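Local coordinates for protein beta-glucuronidase (Dictyoglomus thermophilum, PDB 6XXW) that probably hydrolyses beta-D-glucuronides, removing terminal glucuronic acid as a retaining glycoside hydrolase of family 2, at residues A[368-371]-A[376-379]; A[385-390]-A[425-430]; A[393-398]-A[429-434]; A[417-422]-A[444-449]. One frame throughout, in Å; residues are numbered along the deposited sequence.

Contact 1 (A[368-371]-A[376-379]); sequences LNLW and KVFT
Val-377 presses both of its methyl groups against the backbone of residues 368-371, each at a different point. CG1 lies by the carbonyl of Leu-368, 3.6 Å from Leu-368 O, while CG2 meets the following peptide, 3.6 Å from Leu-370 N. The torsion explains the spread: with CG1 anti to the backbone N (chi1 168°) and CG2 anti to the carbonyl carbon, the fork of the valine opens along the facing chain. A beta-branched residue suits this place because its two short arms fill it without a flexible tail.

Leucines attend Val-377 on the facing segment. Leu-370 crosses it obliquely, its CG 3.8 Å from Val-377 CG2, and Leu-368 brings its CB up to CG1. Farther out, the Leu-368 side chain crosses Phe-378 at about a right angle, with CD2 3.8 Å from the ring atom CZ. An alanine in place of Val-377 would probably open a gap beside the Leu-368 carbonyl and leave Leu-370 CG without its closest neighbour on this segment.

Both segments belong to the long loop between strand 358-362 and helix 385-402 of the TIM barrel, on the rim where such barrels carry their active sites. Phe-378 is the centre of an inverse gamma turn, closed by a weak bond from Thr-379 N to Val-377 O.

No hydrogen bond joins the two segments: they meet by van der Waals packing of side chains on side chains and backbone, while the polar hold on 376-379 comes from the Glu-421 carboxylate, which accepts the amides of Val-377 and Phe-378.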
# COMPACT_ATOMS: atom_id res chain seq x y z
N LEU A 368 -3.77 34.21 1.15
CA LEU A 368 -3.60 35.58 0.68
C LEU A 368 -2.36 35.68 -0.21
O LEU A 368 -1.42 36.43 0.02
CB LEU A 368 -3.50 36.54 1.87
CG LEU A 368 -4.82 36.92 2.55
CD1 LEU A 368 -5.40 35.76 3.32
CD2 LEU A 368 -4.59 38.13 3.48
N ASN A 369 -2.39 34.87 -1.27
CA ASN A 369 -1.22 34.72 -2.12
C ASN A 369 -1.63 33.99 -3.39
O ASN A 369 -2.25 32.92 -3.32
CB ASN A 369 -0.12 33.95 -1.38
CG ASN A 369 1.27 34.29 -1.86
OD1 ASN A 369 2.22 34.30 -1.07
ND2 ASN A 369 1.41 34.53 -3.15
N LEU A 370 -1.33 34.59 -4.52
CA LEU A 370 -1.50 33.95 -5.83
C LEU A 370 -0.08 33.70 -6.31
O LEU A 370 0.58 34.61 -6.81
CB LEU A 370 -2.28 34.83 -6.79
CG LEU A 370 -3.55 35.41 -6.17
CD1 LEU A 370 -4.14 36.48 -7.05
CD2 LEU A 370 -4.53 34.29 -5.95
N TRP A 371 0.39 32.47 -6.10
CA TRP A 371 1.79 32.12 -6.33
C TRP A 371 2.28 32.61 -7.69
O TRP A 371 2.51 31.81 -8.60
CB TRP A 371 1.94 30.61 -6.20
CG TRP A 371 1.12 30.03 -5.08
CD1 TRP A 371 -0.03 29.29 -5.20
CD2 TRP A 371 1.37 30.15 -3.68
NE1 TRP A 371 -0.49 28.94 -3.96
CE2 TRP A 371 0.35 29.45 -3.00
CE3 TRP A 371 2.37 30.78 -2.92
CZ2 TRP A 371 0.30 29.36 -1.61
CZ3 TRP A 371 2.32 30.68 -1.53
CH2 TRP A 371 1.29 29.99 -0.90
N LYS A 376 -1.55 40.71 -8.10
CA LYS A 376 -1.42 41.29 -6.77
C LYS A 376 -2.61 40.93 -5.90
O LYS A 376 -3.75 40.83 -6.38
CB LYS A 376 -1.24 42.81 -6.85
CG LYS A 376 -0.19 43.19 -7.89
CD LYS A 376 0.80 44.24 -7.38
CE LYS A 376 2.10 44.24 -8.21
NZ LYS A 376 3.02 43.08 -7.86
N VAL A 377 -2.34 40.71 -4.62
CA VAL A 377 -3.32 40.25 -3.66
C VAL A 377 -3.88 41.40 -2.84
O VAL A 377 -5.07 41.46 -2.56
CB VAL A 377 -2.70 39.16 -2.75
CG1 VAL A 377 -3.62 38.87 -1.57
CG2 VAL A 377 -2.42 37.91 -3.55
N PHE A 378 -3.00 42.32 -2.43
CA PHE A 378 -3.39 43.42 -1.55
C PHE A 378 -3.72 44.61 -2.43
O PHE A 378 -2.93 45.54 -2.63
CB PHE A 378 -2.28 43.70 -0.55
CG PHE A 378 -2.10 42.58 0.43
CD1 PHE A 378 -2.81 42.57 1.63
CD2 PHE A 378 -1.28 41.51 0.13
CE1 PHE A 378 -2.68 41.52 2.53
CE2 PHE A 378 -1.14 40.45 1.03
CZ PHE A 378 -1.84 40.46 2.23
N THR A 379 -4.94 44.57 -2.97
CA THR A 379 -5.33 45.49 -4.02
C THR A 379 -6.85 45.53 -4.08
O THR A 379 -7.54 44.62 -3.60
CB THR A 379 -4.71 45.06 -5.36
OG1 THR A 379 -4.87 46.11 -6.33
CG2 THR A 379 -5.33 43.75 -5.88

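Contact 2 (A[385-390]-A[425-430]); sequences GKTLEH and EEYFRR
Leu-388 and Tyr-427 mark the closest backbone approach of two helices that run nearly the same way, their CA atoms 6.7 Å apart. The axes of the short segments pass at 10.6 Å with a crossing angle of -20°. Tyr-427 has CG anti to its own N (chi1 -179°), which carries the ring across to the other helix. The side chains of Leu-388 and Tyr-427 lie alongside, pointing opposite ways: CD1 lies over one ring face, a CH-pi contact 4.1 Å from the centroid, and CB packs 3.7 Å from Tyr-427 CE2.

These helices, 385-402 and 422-438, come before and after strand 408-415, so they are neighbours in the outer layer of the TIM barrel. Tyrosine suits the seam because its flat ring receives the leucine while its hydroxyl, near Thr-387, is hydrogen-bonded to His-391 ND1. Its ring also makes an edge-to-face pair with Phe-378. An alanine in place of Tyr-427 would probably strip Leu-388 of its aromatic partner and leave His-391 ND1 without the hydroxyl.

Thr-387 OG1 turns instead to the carbonyl of Trp-147, in the sugar-binding domain. At the outer margin Leu-388 CD2 touches Arg-430 CD at 3.9 Å and lies at the edge of the guanidinium.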
# COMPACT_ATOMS: atom_id res chain seq x y z
N GLY A 385 -9.89 46.91 2.32
CA GLY A 385 -10.36 47.38 3.61
C GLY A 385 -11.44 46.51 4.23
O GLY A 385 -11.51 46.38 5.46
N LYS A 386 -12.31 45.91 3.41
CA LYS A 386 -13.32 45.01 3.93
C LYS A 386 -12.68 43.75 4.53
O LYS A 386 -13.10 43.29 5.61
CB LYS A 386 -14.32 44.62 2.83
CG LYS A 386 -14.96 45.82 2.12
CD LYS A 386 -16.10 45.40 1.18
CE LYS A 386 -15.63 44.50 0.04
NZ LYS A 386 -14.66 45.15 -0.90
N THR A 387 -11.68 43.18 3.84
CA THR A 387 -10.95 42.04 4.39
C THR A 387 -10.26 42.41 5.70
O THR A 387 -10.29 41.65 6.67
CB THR A 387 -9.91 41.53 3.39
OG1 THR A 387 -10.45 41.54 2.06
CG2 THR A 387 -9.49 40.10 3.73
N LEU A 388 -9.62 43.58 5.73
CA LEU A 388 -8.94 44.03 6.94
C LEU A 388 -9.92 44.15 8.10
O LEU A 388 -9.64 43.67 9.21
CB LEU A 388 -8.24 45.36 6.67
CG LEU A 388 -7.55 46.01 7.87
CD1 LEU A 388 -6.49 45.05 8.44
CD2 LEU A 388 -6.95 47.36 7.45
N GLU A 389 -11.08 44.76 7.85
CA GLU A 389 -12.11 44.87 8.87
C GLU A 389 -12.47 43.51 9.45
O GLU A 389 -12.59 43.35 10.67
CB GLU A 389 -13.34 45.56 8.29
CG GLU A 389 -14.31 46.09 9.32
CD GLU A 389 -13.85 47.40 9.94
OE1 GLU A 389 -12.74 47.86 9.59
OE2 GLU A 389 -14.59 47.96 10.77
N HIS A 390 -12.66 42.51 8.58
CA HIS A 390 -12.97 41.16 9.05
C HIS A 390 -11.81 40.58 9.86
O HIS A 390 -12.02 39.97 10.92
CB HIS A 390 -13.31 40.25 7.87
CG HIS A 390 -13.61 38.83 8.26
ND1 HIS A 390 -14.69 38.49 9.04
CD2 HIS A 390 -12.98 37.66 7.96
CE1 HIS A 390 -14.72 37.18 9.22
NE2 HIS A 390 -13.69 36.65 8.57
N GLU A 425 2.12 45.81 3.68
CA GLU A 425 2.73 46.44 4.85
C GLU A 425 1.69 47.17 5.68
O GLU A 425 1.59 46.97 6.89
CB GLU A 425 3.86 47.37 4.42
CG GLU A 425 4.54 48.05 5.61
CD GLU A 425 5.94 48.55 5.30
OE1 GLU A 425 6.30 48.62 4.11
OE2 GLU A 425 6.68 48.88 6.24
N GLU A 426 0.89 48.02 5.04
CA GLU A 426 -0.12 48.77 5.79
C GLU A 426 -1.18 47.84 6.35
O GLU A 426 -1.64 48.02 7.49
CB GLU A 426 -0.77 49.83 4.89
N TYR A 427 -1.59 46.84 5.56
CA TYR A 427 -2.55 45.85 6.03
C TYR A 427 -2.08 45.21 7.34
O TYR A 427 -2.81 45.22 8.34
CB TYR A 427 -2.78 44.79 4.95
CG TYR A 427 -3.78 43.71 5.32
CD1 TYR A 427 -3.39 42.62 6.08
CD2 TYR A 427 -5.09 43.78 4.90
CE1 TYR A 427 -4.29 41.63 6.41
CE2 TYR A 427 -6.00 42.80 5.23
CZ TYR A 427 -5.59 41.73 5.99
OH TYR A 427 -6.50 40.74 6.32
N PHE A 428 -0.86 44.68 7.36
CA PHE A 428 -0.45 43.89 8.52
C PHE A 428 0.00 44.77 9.68
O PHE A 428 -0.15 44.37 10.84
CB PHE A 428 0.62 42.89 8.10
CG PHE A 428 0.05 41.63 7.51
CD1 PHE A 428 -0.71 40.77 8.30
CD2 PHE A 428 0.23 41.33 6.17
CE1 PHE A 428 -1.26 39.61 7.76
CE2 PHE A 428 -0.32 40.17 5.62
CZ PHE A 428 -1.07 39.31 6.43
N ARG A 429 0.55 45.96 9.41
CA ARG A 429 0.78 46.90 10.50
C ARG A 429 -0.48 47.09 11.33
O ARG A 429 -0.42 47.08 12.57
CB ARG A 429 1.26 48.24 9.95
CG ARG A 429 2.77 48.31 9.71
CD ARG A 429 3.15 49.50 8.83
NE ARG A 429 2.76 50.76 9.48
CZ ARG A 429 3.62 51.62 10.03
NH1 ARG A 429 4.92 51.36 10.01
NH2 ARG A 429 3.16 52.72 10.60
N ARG A 430 -1.63 47.25 10.68
CA ARG A 430 -2.87 47.46 11.42
C ARG A 430 -3.30 46.20 12.16
O ARG A 430 -3.78 46.27 13.29
CB ARG A 430 -3.98 47.91 10.47
CG ARG A 430 -3.69 49.24 9.77
CD ARG A 430 -4.98 50.02 9.50
NE ARG A 430 -6.00 49.75 10.52
CZ ARG A 430 -6.02 50.29 11.74
NH1 ARG A 430 -5.07 51.14 12.11
NH2 ARG A 430 -6.99 49.98 12.58

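Contact 3 (A[393-398]-A[429-434]); sequences EIMREL and RRVIEE
Arg-396 and Glu-434 are joined by a salt bridge in which a single N-H does the work: Arg-396 NE donates to Glu-434 OE2 at 2.9 Å, with an N-H...O angle of 169°. On the arginine side the oxygen lies almost in the guanidinium plane, at its edge. On the glutamate side OE2 is met from above the carboxylate, 36° out of its plane. The two flat groups stand nearly perpendicular. This is not the paired, two-toothed form; Arg-396 NH2 stays 3.6 Å from Glu-434 OE2. The arginine reaches over with its chain extended from CG to NE, whereas Glu-434 bends at chi2 (73°) to turn its carboxylate toward it.

Helices 385-402 and 422-438 pack side by side on the outside of the TIM barrel, and the bridge ties them at the outer side of the seam, where partial exposure suits a long charged pair. Beneath it, toward strand 408-415, Met-395 CG meets Val-431 CG1 at 4.4 Å, and Val-431 also rests on Val-413 of that strand. This inner side faces the barrel strands and is buried, so apolar methionine and valine fit there.

Glu-434 OE2 is shared, taking a second salt bridge from Arg-437 NH2, and OE1 is also hydrogen-bonded. Within the helix, Glu-434 N is satisfied by Arg-430 O at 3.0 Å, and Val-431 O receives Thr-435 OG1.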
# COMPACT_ATOMS: atom_id res chain seq x y z
N GLU A 393 -11.81 42.06 13.31
CA GLU A 393 -12.87 41.46 14.13
C GLU A 393 -12.51 40.04 14.54
O GLU A 393 -12.80 39.61 15.66
CB GLU A 393 -14.20 41.50 13.38
CG GLU A 393 -14.63 42.93 13.03
CD GLU A 393 -16.03 43.03 12.45
OE1 GLU A 393 -16.22 42.65 11.27
OE2 GLU A 393 -16.94 43.51 13.16
N ILE A 394 -11.86 39.30 13.64
CA ILE A 394 -11.43 37.93 13.96
C ILE A 394 -10.46 37.92 15.13
O ILE A 394 -10.59 37.13 16.07
CB ILE A 394 -10.81 37.26 12.72
CG1 ILE A 394 -11.90 36.88 11.71
CG2 ILE A 394 -9.96 36.04 13.13
CD1 ILE A 394 -13.04 36.09 12.30
N MET A 395 -9.44 38.79 15.08
CA MET A 395 -8.49 38.86 16.19
C MET A 395 -9.19 39.19 17.51
O MET A 395 -8.84 38.64 18.56
CB MET A 395 -7.40 39.91 15.92
CG MET A 395 -6.60 39.72 14.63
SD MET A 395 -5.97 38.03 14.40
CE MET A 395 -5.00 37.79 15.88
N ARG A 396 -10.19 40.08 17.47
CA ARG A 396 -10.93 40.38 18.69
C ARG A 396 -11.69 39.16 19.19
O ARG A 396 -11.66 38.85 20.39
CB ARG A 396 -11.87 41.56 18.46
CG ARG A 396 -11.15 42.83 18.05
CD ARG A 396 -12.11 43.97 17.69
NE ARG A 396 -11.44 45.08 17.00
CZ ARG A 396 -11.85 45.60 15.85
NH1 ARG A 396 -12.93 45.11 15.25
NH2 ARG A 396 -11.19 46.61 15.29
N GLU A 397 -12.37 38.44 18.29
CA GLU A 397 -13.12 37.25 18.69
C GLU A 397 -12.19 36.15 19.21
O GLU A 397 -12.54 35.40 20.14
CB GLU A 397 -13.93 36.70 17.51
CG GLU A 397 -15.06 37.58 17.01
CD GLU A 397 -15.84 36.94 15.86
OE1 GLU A 397 -16.01 35.70 15.85
OE2 GLU A 397 -16.30 37.68 14.96
N LEU A 398 -11.03 36.02 18.59
CA LEU A 398 -10.11 34.94 18.93
C LEU A 398 -9.48 35.16 20.29
O LEU A 398 -9.45 34.26 21.13
CB LEU A 398 -9.05 34.83 17.84
CG LEU A 398 -7.85 33.91 18.09
CD1 LEU A 398 -8.30 32.47 18.29
CD2 LEU A 398 -6.87 34.02 16.92
N ARG A 429 0.55 45.96 9.41
CA ARG A 429 0.78 46.90 10.50
C ARG A 429 -0.48 47.09 11.33
O ARG A 429 -0.42 47.08 12.57
CB ARG A 429 1.26 48.24 9.95
CG ARG A 429 2.77 48.31 9.71
CD ARG A 429 3.15 49.50 8.83
NE ARG A 429 2.76 50.76 9.48
CZ ARG A 429 3.62 51.62 10.03
NH1 ARG A 429 4.92 51.36 10.01
NH2 ARG A 429 3.16 52.72 10.60
N ARG A 430 -1.63 47.25 10.68
CA ARG A 430 -2.87 47.46 11.42
C ARG A 430 -3.30 46.20 12.16
O ARG A 430 -3.78 46.27 13.29
CB ARG A 430 -3.98 47.91 10.47
CG ARG A 430 -3.69 49.24 9.77
CD ARG A 430 -4.98 50.02 9.50
NE ARG A 430 -6.00 49.75 10.52
CZ ARG A 430 -6.02 50.29 11.74
NH1 ARG A 430 -5.07 51.14 12.11
NH2 ARG A 430 -6.99 49.98 12.58
N VAL A 431 -3.16 45.03 11.51
CA VAL A 431 -3.52 43.78 12.18
C VAL A 431 -2.64 43.57 13.40
O VAL A 431 -3.12 43.26 14.50
CB VAL A 431 -3.39 42.59 11.21
CG1 VAL A 431 -3.54 41.28 11.95
CG2 VAL A 431 -4.43 42.69 10.10
N ILE A 432 -1.33 43.75 13.22
CA ILE A 432 -0.40 43.51 14.32
C ILE A 432 -0.63 44.50 15.45
O ILE A 432 -0.62 44.14 16.63
CB ILE A 432 1.04 43.57 13.79
CG1 ILE A 432 1.29 42.37 12.86
CG2 ILE A 432 2.03 43.64 14.95
CD1 ILE A 432 2.58 42.46 12.02
N GLU A 433 -0.86 45.77 15.11
CA GLU A 433 -1.09 46.78 16.14
C GLU A 433 -2.33 46.46 16.96
O GLU A 433 -2.34 46.61 18.18
CB GLU A 433 -1.23 48.16 15.49
CG GLU A 433 -1.35 49.29 16.49
CD GLU A 433 -1.17 50.65 15.84
OE1 GLU A 433 -0.17 50.83 15.10
OE2 GLU A 433 -2.03 51.52 16.05
N GLU A 434 -3.40 46.00 16.30
CA GLU A 434 -4.63 45.69 17.01
C GLU A 434 -4.47 44.45 17.89
O GLU A 434 -4.98 44.40 19.02
CB GLU A 434 -5.77 45.53 16.01
CG GLU A 434 -7.10 45.11 16.62
CD GLU A 434 -7.77 46.24 17.39
OE1 GLU A 434 -7.20 47.35 17.47
OE2 GLU A 434 -8.87 46.00 17.93

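Contact 4 (A[417-422]-A[444-449]); sequences AATYED and ITIVEN
Thr-419 OG1 donates a hydrogen bond to Glu-448 OE1, 2.6 Å away, a short bond that uses the syn lone pair of the carboxylate oxygen. The threonine places OG1 between its backbone N and carbonyl carbon (chi1 53°), and its methyl CG2 is left to pack 4.1 Å from Ile-446 CD1. Threonine thus serves a polar and an apolar neighbour at once. Glu-448 bends at chi2 to bring its carboxylate round; the other oxygen, OE2, is hydrogen-bonded to Thr-455 OG1 and Ser-458 OG, and Thr-419 OG1 is bonded in addition to Thr-450 OG1.

Ala-417 meets the strand through water. Its N donates to water 1 at 2.8 Å, and water 1 donates in turn to Val-447 O at 2.8 Å. Water 2 accepts from Asn-449 N at 3.0 Å and lies 2.7 Å from Glu-448 OE1, close to Ala-417 O as well. A small alanine suits the spot, its side chain lying against Phe-428.

Segment 417-422 is the loop leaving strand 408-415; 444-449 is the neighbouring parallel strand and the residue after it, at the C-terminal rim of the TIM barrel, where Asn-449 OD1 makes a weak hydrogen bond to a bound Tris molecule. Glu-448 is buried, with hydroxyls holding both oxygens and water 2 beside OE1; such surroundings would tend to stabilise a negative charge and should fix the carboxylate's rotation, binding the loop to the strand's end.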
# COMPACT_ATOMS: atom_id res chain seq x y z
N ALA A 417 1.20 34.83 3.48
CA ALA A 417 0.63 35.91 2.70
C ALA A 417 1.68 36.50 1.75
O ALA A 417 2.88 36.27 1.88
CB ALA A 417 0.09 37.01 3.63
N ALA A 418 1.20 37.30 0.79
CA ALA A 418 2.09 37.96 -0.18
C ALA A 418 2.70 39.22 0.43
O ALA A 418 2.42 40.36 0.02
CB ALA A 418 1.35 38.25 -1.47
N THR A 419 3.56 39.00 1.43
CA THR A 419 4.12 40.06 2.26
C THR A 419 5.17 40.89 1.54
O THR A 419 5.67 41.86 2.12
CB THR A 419 4.73 39.45 3.53
OG1 THR A 419 5.65 38.42 3.16
CG2 THR A 419 3.64 38.86 4.47
N TYR A 420 5.55 40.52 0.32
CA TYR A 420 6.46 41.33 -0.48
C TYR A 420 5.74 42.52 -1.13
O TYR A 420 6.40 43.45 -1.60
CB TYR A 420 7.13 40.45 -1.54
CG TYR A 420 6.13 39.66 -2.36
CD1 TYR A 420 5.47 40.24 -3.43
CD2 TYR A 420 5.82 38.34 -2.03
CE1 TYR A 420 4.53 39.54 -4.16
CE2 TYR A 420 4.88 37.62 -2.76
CZ TYR A 420 4.24 38.23 -3.83
OH TYR A 420 3.31 37.55 -4.57
N GLU A 421 4.41 42.50 -1.18
CA GLU A 421 3.66 43.60 -1.78
C GLU A 421 3.65 44.84 -0.89
O GLU A 421 3.54 44.74 0.34
CB GLU A 421 2.22 43.17 -2.08
CG GLU A 421 2.09 41.96 -2.99
CD GLU A 421 0.64 41.72 -3.41
OE1 GLU A 421 -0.23 42.54 -3.07
OE2 GLU A 421 0.37 40.70 -4.08
N ASP A 422 3.73 46.01 -1.51
CA ASP A 422 3.61 47.28 -0.79
C ASP A 422 2.34 47.33 0.06
O ASP A 422 2.37 47.76 1.22
CB ASP A 422 3.61 48.45 -1.77
CG ASP A 422 4.99 48.79 -2.28
OD1 ASP A 422 5.36 49.99 -2.27
OD2 ASP A 422 5.72 47.86 -2.70
N ILE A 444 3.77 37.96 19.27
CA ILE A 444 3.08 37.90 17.99
C ILE A 444 4.06 37.47 16.90
O ILE A 444 5.22 37.91 16.91
CB ILE A 444 2.45 39.26 17.63
CG1 ILE A 444 1.42 39.65 18.69
CG2 ILE A 444 1.85 39.23 16.23
CD1 ILE A 444 1.00 41.09 18.59
N THR A 445 3.60 36.63 15.97
CA THR A 445 4.40 36.24 14.81
C THR A 445 3.54 36.32 13.55
O THR A 445 2.33 36.60 13.60
CB THR A 445 4.99 34.82 14.97
OG1 THR A 445 5.92 34.54 13.90
CG2 THR A 445 3.90 33.79 14.94
N ILE A 446 4.19 36.10 12.42
CA ILE A 446 3.53 35.85 11.14
C ILE A 446 4.36 34.80 10.42
O ILE A 446 5.60 34.83 10.49
CB ILE A 446 3.38 37.13 10.28
CG1 ILE A 446 2.61 36.80 8.99
CG2 ILE A 446 4.76 37.74 9.91
CD1 ILE A 446 2.13 38.04 8.23
N VAL A 447 3.70 33.85 9.77
CA VAL A 447 4.41 32.71 9.18
C VAL A 447 4.66 33.01 7.71
O VAL A 447 3.73 33.27 6.94
CB VAL A 447 3.65 31.39 9.38
CG1 VAL A 447 4.41 30.24 8.71
CG2 VAL A 447 3.47 31.10 10.89
N GLU A 448 5.94 32.99 7.32
CA GLU A 448 6.40 33.54 6.05
C GLU A 448 6.90 32.43 5.14
O GLU A 448 7.59 31.52 5.60
CB GLU A 448 7.55 34.53 6.26
CG GLU A 448 7.19 35.77 7.05
CD GLU A 448 6.79 36.94 6.16
OE1 GLU A 448 6.29 36.70 5.03
OE2 GLU A 448 6.99 38.11 6.58
N ASN A 449 6.61 32.54 3.84
CA ASN A 449 7.40 31.84 2.84
C ASN A 449 8.06 32.80 1.85
O ASN A 449 8.84 32.35 1.01
CB ASN A 449 6.57 30.77 2.11
CG ASN A 449 5.49 31.36 1.22
OD1 ASN A 449 5.16 32.54 1.30
ND2 ASN A 449 4.92 30.51 0.36
O HOH W 1 2.82 35.62 5.64
O HOH W 2 4.96 35.02 3.41

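Contacts 2 and 3 are successive stations along one helix seam, their centres 9 Å apart, and Leu-388 CD1 touches Val-431 CG2 at 3.5 Å between them. Contacts 1 and 4 occupy the barrel rim, their centres 11 Å apart, and Glu-421 of contact 4 joins it to contact 1. Phe-428 links rim and seam: its CE2 is 3.7 Å from Phe-378 CZ, its CE1 3.8 Å from Ile-446 CD1. The side chains of Asn-369 in contact 1 and Asn-449 in contact 4 each come within about 3 Å of bound Tris, probably from the crystallisation liquor but consistent with a substrate pocket there; contact 3, centred 20 Å from contact 1, is structural packing.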